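PDB 3U12: USP37 protein, which probably acts as a cysteine-type deubiquitinase, cleaving bonds made by the C-terminal glycine of ubiquitin, and is represented here by its pleckstrin homology (PH) domain. Local coordinates for residues 90-93 with 94-98; 112-115 with 116-120. All coordinates share one frame; numbering follows the deposited sequence.

Contact 1. Residues 90-93 with 94-98. With SO4 (sulfate ion), chain C.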
ATOM      1  N   LEU A  90       4.927   1.685  -2.753  1.00 21.99           N
ATOM      2  CA  LEU A  90       5.316   0.325  -2.417  1.00 20.58           C
ATOM      3  C   LEU A  90       5.591  -0.471  -3.683  1.00 23.96           C
ATOM      4  O   LEU A  90       4.677  -0.679  -4.481  1.00 21.22           O
ATOM      5  CB  LEU A  90       4.158  -0.324  -1.638  1.00 17.91           C
ATOM      6  CG  LEU A  90       4.265  -1.811  -1.274  1.00 21.71           C
ATOM      7  CD1 LEU A  90       5.444  -2.088  -0.351  1.00 21.96           C
ATOM      8  CD2 LEU A  90       2.967  -2.300  -0.642  1.00 19.72           C
ATOM      9  N   THR A  91       6.833  -0.952  -3.833  1.00 21.31           N
ATOM     10  CA  THR A  91       7.207  -1.843  -4.923  1.00 22.83           C
ATOM     11  C   THR A  91       7.346  -3.244  -4.333  1.00 25.84           C
ATOM     12  O   THR A  91       8.020  -3.434  -3.315  1.00 25.06           O
ATOM     13  CB  THR A  91       8.472  -1.381  -5.645  1.00 31.30           C
ATOM     14  OG1 THR A  91       8.373   0.012  -5.937  1.00 31.53           O
ATOM     15  CG2 THR A  91       8.744  -2.174  -6.927  1.00 33.27           C
ATOM     16  N   LEU A  92       6.725  -4.222  -4.984  1.00 21.72           N
ATOM     17  CA  LEU A  92       6.808  -5.624  -4.582  1.00 21.63           C
ATOM     18  C   LEU A  92       7.880  -6.349  -5.385  1.00 31.06           C
ATOM     19  O   LEU A  92       8.314  -5.815  -6.393  1.00 33.09           O
ATOM     20  CB  LEU A  92       5.428  -6.305  -4.733  1.00 19.26           C
ATOM     21  CG  LEU A  92       4.290  -5.656  -3.900  1.00 20.10           C
ATOM     22  CD1 LEU A  92       2.949  -6.375  -4.133  1.00 18.40           C
ATOM     23  CD2 LEU A  92       4.663  -5.574  -2.419  1.00 18.22           C
ATOM     24  N   GLN A  93       8.308  -7.558  -4.948  1.00 30.86           N
ATOM     25  CA  GLN A  93       9.362  -8.346  -5.600  1.00 34.17           C
ATOM     26  C   GLN A  93       8.939  -8.853  -6.985  1.00 40.19           C
ATOM     27  O   GLN A  93       9.803  -9.120  -7.830  1.00 41.89           O
ATOM     28  CB  GLN A  93       9.863  -9.493  -4.691  1.00 36.34           C
ATOM     29  CG  GLN A  93      10.718  -8.970  -3.516  1.00 42.57           C
ATOM     30  CD  GLN A  93      11.268 -10.012  -2.557  1.00 58.36           C
ATOM     31  OE1 GLN A  93      11.557 -11.163  -2.917  1.00 54.63           O
ATOM     32  NE2 GLN A  93      11.536  -9.587  -1.321  1.00 47.67           N
ATOM     33  N   ASP A  94       7.623  -8.922  -7.243  1.00 35.82           N
ATOM     34  CA  ASP A  94       7.117  -9.316  -8.553  1.00 37.84           C
ATOM     35  C   ASP A  94       6.948  -8.077  -9.471  1.00 40.76           C
ATOM     36  O   ASP A  94       6.397  -8.189 -10.566  1.00 41.65           O
ATOM     37  CB  ASP A  94       5.825 -10.128  -8.421  1.00 38.44           C
ATOM     38  CG  ASP A  94       4.594  -9.314  -8.113  1.00 45.61           C
ATOM     39  OD1 ASP A  94       4.725  -8.264  -7.443  1.00 40.00           O
ATOM     40  OD2 ASP A  94       3.484  -9.760  -8.482  1.00 56.81           O
ATOM     41  N   ASN A  95       7.426  -6.901  -9.004  1.00 35.73           N
ATOM     42  CA  ASN A  95       7.450  -5.612  -9.713  1.00 36.36           C
ATOM     43  C   ASN A  95       6.126  -4.853  -9.685  1.00 35.78           C
ATOM     44  O   ASN A  95       6.044  -3.780 -10.291  1.00 36.55           O
ATOM     45  CB  ASN A  95       7.982  -5.750 -11.163  1.00 39.91           C
ATOM     46  CG  ASN A  95       9.444  -6.096 -11.211  1.00 60.29           C
ATOM     47  OD1 ASN A  95      10.250  -5.575 -10.441  1.00 51.76           O
ATOM     48  ND2 ASN A  95       9.819  -6.989 -12.116  1.00 58.26           N
ATOM     49  N   SER A  96       5.111  -5.366  -8.949  1.00 28.16           N
ATOM     50  CA  SER A  96       3.864  -4.635  -8.743  1.00 25.23           C
ATOM     51  C   SER A  96       4.233  -3.313  -8.030  1.00 28.11           C
ATOM     52  O   SER A  96       5.115  -3.291  -7.157  1.00 27.30           O
ATOM     53  CB  SER A  96       2.908  -5.413  -7.857  1.00 25.26           C
ATOM     54  OG  SER A  96       2.654  -6.712  -8.356  1.00 30.82           O
ATOM     55  N   PHE A  97       3.626  -2.214  -8.471  1.00 24.06           N
ATOM     56  CA  PHE A  97       3.868  -0.890  -7.915  1.00 23.46           C
ATOM     57  C   PHE A  97       2.533  -0.342  -7.439  1.00 25.91           C
ATOM     58  O   PHE A  97       1.608  -0.200  -8.240  1.00 26.05           O
ATOM     59  CB  PHE A  97       4.456   0.024  -8.982  1.00 28.06           C
ATOM     60  CG  PHE A  97       4.866   1.393  -8.488  1.00 30.88           C
ATOM     61  CD1 PHE A  97       5.914   1.541  -7.589  1.00 33.42           C
ATOM     62  CD2 PHE A  97       4.227   2.537  -8.954  1.00 34.90           C
ATOM     63  CE1 PHE A  97       6.297   2.807  -7.140  1.00 36.74           C
ATOM     64  CE2 PHE A  97       4.629   3.807  -8.527  1.00 39.36           C
ATOM     65  CZ  PHE A  97       5.670   3.933  -7.633  1.00 37.93           C
ATOM     66  N   LEU A  98       2.430  -0.069  -6.140  1.00 19.91           N
ATOM     67  CA  LEU A  98       1.225   0.450  -5.501  1.00 19.03           C
ATOM     68  C   LEU A  98       1.493   1.817  -4.942  1.00 22.74           C
ATOM     69  O   LEU A  98       2.421   1.988  -4.142  1.00 21.78           O
ATOM     70  CB  LEU A  98       0.753  -0.476  -4.363  1.00 17.42           C
ATOM     71  CG  LEU A  98       0.185  -1.854  -4.772  1.00 21.46           C
ATOM     72  CD1 LEU A  98       1.292  -2.856  -5.060  1.00 22.92           C
ATOM     73  CD2 LEU A  98      -0.657  -2.424  -3.669  1.00 24.56           C
TER
HETATM   74  S   SO4 C1000      12.952 -12.273   1.477  1.00 87.16           S
HETATM   75  O1  SO4 C1000      14.407 -12.449   1.600  1.00 91.67           O
HETATM   76  O2  SO4 C1000      12.391 -13.384   0.695  1.00 91.80           O
HETATM   77  O3  SO4 C1000      12.358 -12.255   2.818  1.00 93.10           O
HETATM   78  O4  SO4 C1000      12.663 -10.995   0.802  1.00 92.20           O
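Leu90 and Leu98 face each other as a hydrogen-bonded antiparallel pair near the end of a beta hairpin, the one formed by the last two strands of the PH domain before its C-terminal helix. Two nearly straight backbone bonds of 2.9 Å hold them, Leu90 N to Leu98 O and Leu98 N to Leu90 O. How a hairpin reverses its chain while keeping its apolar face intact is well illustrated here. The third leucine with much of its surface buried here, Leu92, closes the ladder by giving its N-H to Ser96 O, and its own O takes the N-H of Asn95. With Asn95 at a positive phi of 81° and Leu92 N bonded to Ser96 O, the loop is a type I turn with a G1 beta bulge.

On the apolar face the leucine side chains come together: Leu90 and Leu98 meet through their CB atoms. CG of Leu92 stands anti to the carbonyl carbon (chi1 -59°), and from there CD1 reaches CD1 of Leu98 at 4.0 Å, a little farther than its 3.8 Å approach to Ser96 CB. Leu90 and Leu98 continue into the barrel interior, where both touch Leu54 of strand 51-58. One step nearer the turn, the non-hydrogen-bonded pair Thr91–Phe97 points to the other face; Thr91 OG1 lies at the edge of the Phe97 ring, in its plane, 3.3 Å from CD1, and is hydrogen-bonded to Asn75 OD1.

At the tip, Gln93 extends its amide outward, and NE2 gives hydrogen bonds to sulfate O4 (2.8 Å) and to Ile73 O. Asp94 forms an Asx turn across Asn95. One face of its carboxylate plane receives both donors of Ser96: OD1 lies 2.7 Å from OG and 3.3 Å from N.

Contact 2. Residues 112-115 with 116-120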
ATOM      1  N   ARG A 112       4.813   2.913   6.562  0.50 17.85           N
ATOM      2  CA  ARG A 112       6.178   2.684   6.060  0.50 19.35           C
ATOM      3  C   ARG A 112       7.017   1.890   7.083  0.50 22.86           C
ATOM      4  O   ARG A 112       7.695   0.937   6.695  0.50 22.25           O
ATOM      5  CB  ARG A 112       6.884   4.010   5.729  0.50 21.53           C
ATOM      6  CG  ARG A 112       8.180   3.830   4.923  0.50 25.09           C
ATOM      7  CD  ARG A 112       9.439   4.012   5.753  0.50 40.90           C
ATOM      8  NE  ARG A 112       9.850   5.413   5.819  0.50 48.67           N
ATOM      9  CZ  ARG A 112       9.559   6.237   6.820  0.50 62.48           C
ATOM     10  NH1 ARG A 112       9.975   7.495   6.794  0.50 53.99           N
ATOM     11  NH2 ARG A 112       8.855   5.806   7.861  0.50 42.43           N
ATOM     12  N   LEU A 113       6.948   2.277   8.372  1.00 21.58           N
ATOM     13  CA  LEU A 113       7.660   1.595   9.454  1.00 23.64           C
ATOM     14  C   LEU A 113       7.218   0.122   9.519  1.00 23.70           C
ATOM     15  O   LEU A 113       8.066  -0.762   9.524  1.00 23.27           O
ATOM     16  CB  LEU A 113       7.388   2.312  10.790  1.00 25.31           C
ATOM     17  CG  LEU A 113       8.104   1.807  12.023  1.00 32.51           C
ATOM     18  CD1 LEU A 113       9.584   1.885  11.846  1.00 36.74           C
ATOM     19  CD2 LEU A 113       7.740   2.652  13.220  1.00 35.33           C
ATOM     20  N   PHE A 114       5.898  -0.129   9.433  1.00 20.42           N
ATOM     21  CA  PHE A 114       5.373  -1.479   9.440  1.00 19.24           C
ATOM     22  C   PHE A 114       5.853  -2.256   8.210  1.00 21.00           C
ATOM     23  O   PHE A 114       6.264  -3.422   8.333  1.00 21.02           O
ATOM     24  CB  PHE A 114       3.833  -1.490   9.539  1.00 19.04           C
ATOM     25  CG  PHE A 114       3.269  -2.893   9.504  1.00 19.63           C
ATOM     26  CD1 PHE A 114       3.293  -3.698  10.636  1.00 25.22           C
ATOM     27  CD2 PHE A 114       2.752  -3.424   8.324  1.00 21.54           C
ATOM     28  CE1 PHE A 114       2.785  -5.004  10.598  1.00 26.29           C
ATOM     29  CE2 PHE A 114       2.251  -4.726   8.289  1.00 24.08           C
ATOM     30  CZ  PHE A 114       2.301  -5.514   9.420  1.00 23.49           C
ATOM     31  N   LEU A 115       5.815  -1.614   7.034  1.00 17.02           N
ATOM     32  CA  LEU A 115       6.220  -2.279   5.794  1.00 16.83           C
ATOM     33  C   LEU A 115       7.710  -2.600   5.801  1.00 22.17           C
ATOM     34  O   LEU A 115       8.109  -3.655   5.312  1.00 21.98           O
ATOM     35  CB  LEU A 115       5.835  -1.440   4.558  1.00 15.67           C
ATOM     36  CG  LEU A 115       4.334  -1.332   4.285  1.00 16.99           C
ATOM     37  CD1 LEU A 115       4.070  -0.259   3.211  1.00 16.46           C
ATOM     38  CD2 LEU A 115       3.725  -2.715   3.898  1.00 14.78           C
ATOM     39  N   ASP A 116       8.523  -1.702   6.386  1.00 20.16           N
ATOM     40  CA  ASP A 116       9.960  -1.924   6.545  1.00 22.68           C
ATOM     41  C   ASP A 116      10.214  -3.146   7.461  1.00 25.16           C
ATOM     42  O   ASP A 116      11.039  -3.999   7.115  1.00 25.15           O
ATOM     43  CB  ASP A 116      10.649  -0.661   7.097  1.00 25.21           C
ATOM     44  CG  ASP A 116      12.169  -0.703   7.050  1.00 37.75           C
ATOM     45  OD1 ASP A 116      12.726  -1.509   6.251  1.00 39.41           O
ATOM     46  OD2 ASP A 116      12.806   0.100   7.770  1.00 40.04           O
ATOM     47  N   ALA A 117       9.495  -3.230   8.611  1.00 22.04           N
ATOM     48  CA  ALA A 117       9.606  -4.359   9.543  1.00 23.22           C
ATOM     49  C   ALA A 117       9.210  -5.720   8.847  1.00 24.85           C
ATOM     50  O   ALA A 117       9.909  -6.713   9.016  1.00 25.44           O
ATOM     51  CB  ALA A 117       8.749  -4.107  10.768  1.00 23.20           C
ATOM     52  N   VAL A 118       8.159  -5.728   8.004  1.00 22.01           N
ATOM     53  CA  VAL A 118       7.747  -6.931   7.242  1.00 21.34           C
ATOM     54  C   VAL A 118       8.870  -7.321   6.264  1.00 27.75           C
ATOM     55  O   VAL A 118       9.268  -8.489   6.196  1.00 28.16           O
ATOM     56  CB  VAL A 118       6.421  -6.687   6.485  1.00 22.28           C
ATOM     57  CG1 VAL A 118       6.091  -7.855   5.544  1.00 22.14           C
ATOM     58  CG2 VAL A 118       5.285  -6.453   7.462  1.00 21.09           C
ATOM     59  N   HIS A 119       9.399  -6.322   5.532  1.00 24.70           N
ATOM     60  CA  HIS A 119      10.468  -6.483   4.557  1.00 26.59           C
ATOM     61  C   HIS A 119      11.705  -7.129   5.212  1.00 32.62           C
ATOM     62  O   HIS A 119      12.356  -7.970   4.585  1.00 31.97           O
ATOM     63  CB  HIS A 119      10.793  -5.116   3.928  1.00 28.00           C
ATOM     64  CG  HIS A 119      11.937  -5.116   2.956  1.00 34.64           C
ATOM     65  ND1 HIS A 119      11.946  -5.931   1.846  1.00 37.09           N
ATOM     66  CD2 HIS A 119      13.059  -4.366   2.951  1.00 40.64           C
ATOM     67  CE1 HIS A 119      13.078  -5.680   1.214  1.00 40.01           C
ATOM     68  NE2 HIS A 119      13.775  -4.734   1.827  1.00 42.59           N
ATOM     69  N   GLN A 120      11.965  -6.786   6.497  1.00 28.78           N
ATOM     70  CA  GLN A 120      13.068  -7.314   7.293  1.00 31.52           C
ATOM     71  C   GLN A 120      12.697  -8.609   8.058  1.00 39.19           C
ATOM     72  O   GLN A 120      13.468  -9.045   8.906  1.00 39.63           O
ATOM     73  CB  GLN A 120      13.574  -6.242   8.260  1.00 33.06           C
ATOM     74  CG  GLN A 120      14.323  -5.122   7.559  1.00 33.76           C
ATOM     75  CD  GLN A 120      14.864  -4.146   8.563  1.00 45.07           C
ATOM     76  OE1 GLN A 120      15.505  -4.520   9.546  1.00 42.01           O
ATOM     77  NE2 GLN A 120      14.649  -2.872   8.315  1.00 40.04           N
TER
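Asp116 N donates to Arg112 O at 2.8 Å, the shortest of four successive i to i+4 backbone bonds in the last turns of the C-terminal helix. Ala117, Val118 and His119 follow suit, giving their N-H groups to the carbonyls of Leu113, Phe114 and Leu115 at close to 3.0 Å. The regular series shows how an alpha helix satisfies its backbone N-H and C=O groups from within. Gln120 is the first residue to leave helical geometry, yet its N still donates to Asp116 O, one more such bond. Alongside it, Gln120 NE2 approaches Asp116 OD1 at 3.1 Å from above the carboxylate plane in a side-chain hydrogen bond, with the oxygen lying close to the plane of the amide.

On another side of the helix, Phe114 and Val118, one turn apart, pack together. With CG anti to the backbone N (chi1 178°), the Phe114 ring leans forward, toward the C-terminal end of the helix, and Val118 sets CG2 over one ring face. This CH-pi contact has CG2 3.9 Å from the ring centroid and displaced toward the rim, nearest to CE2 at 3.6 Å. The same methyl also rests 3.3 Å from Phe114 O, so it fills the angle between ring and backbone.

Farther round, Leu115 and Val118 press on Leu69 of the loop between strands 65-68 and 73-80, while Arg112 and Leu115 reach Val76, and Val118 and His119 reach Ile73, both on strand 73-80. Phe114 touches Leu20, just before strand 21-23. Through Leu69, Ile73 and Val76 the C-terminal helix packs against the barrel, as in other PH domains.

Overall arrangement
Contacts 1 and 2 come in series along the chain: strand 97-104, begun in the hairpin, runs directly into helix 105-119. Their centres lie 14 Å apart, yet they meet where Leu90 CD1 packs 4.2 Å from Leu115 CD1, joining hairpin leucines to the inner side of the helix. Leu69 is shared, touching Leu90 and Leu92 of contact 1 and Leu115 and Val118 of contact 2; Ile73 and Val76 likewise serve both. A sulfate, probably from the crystallisation liquor, lies away from that meeting point, between the hairpin tip and the C-terminal end of the helix: besides Gln93 it is hydrogen-bonded to His71 and Asn121, and the side chain of His119 is about 5 Å away.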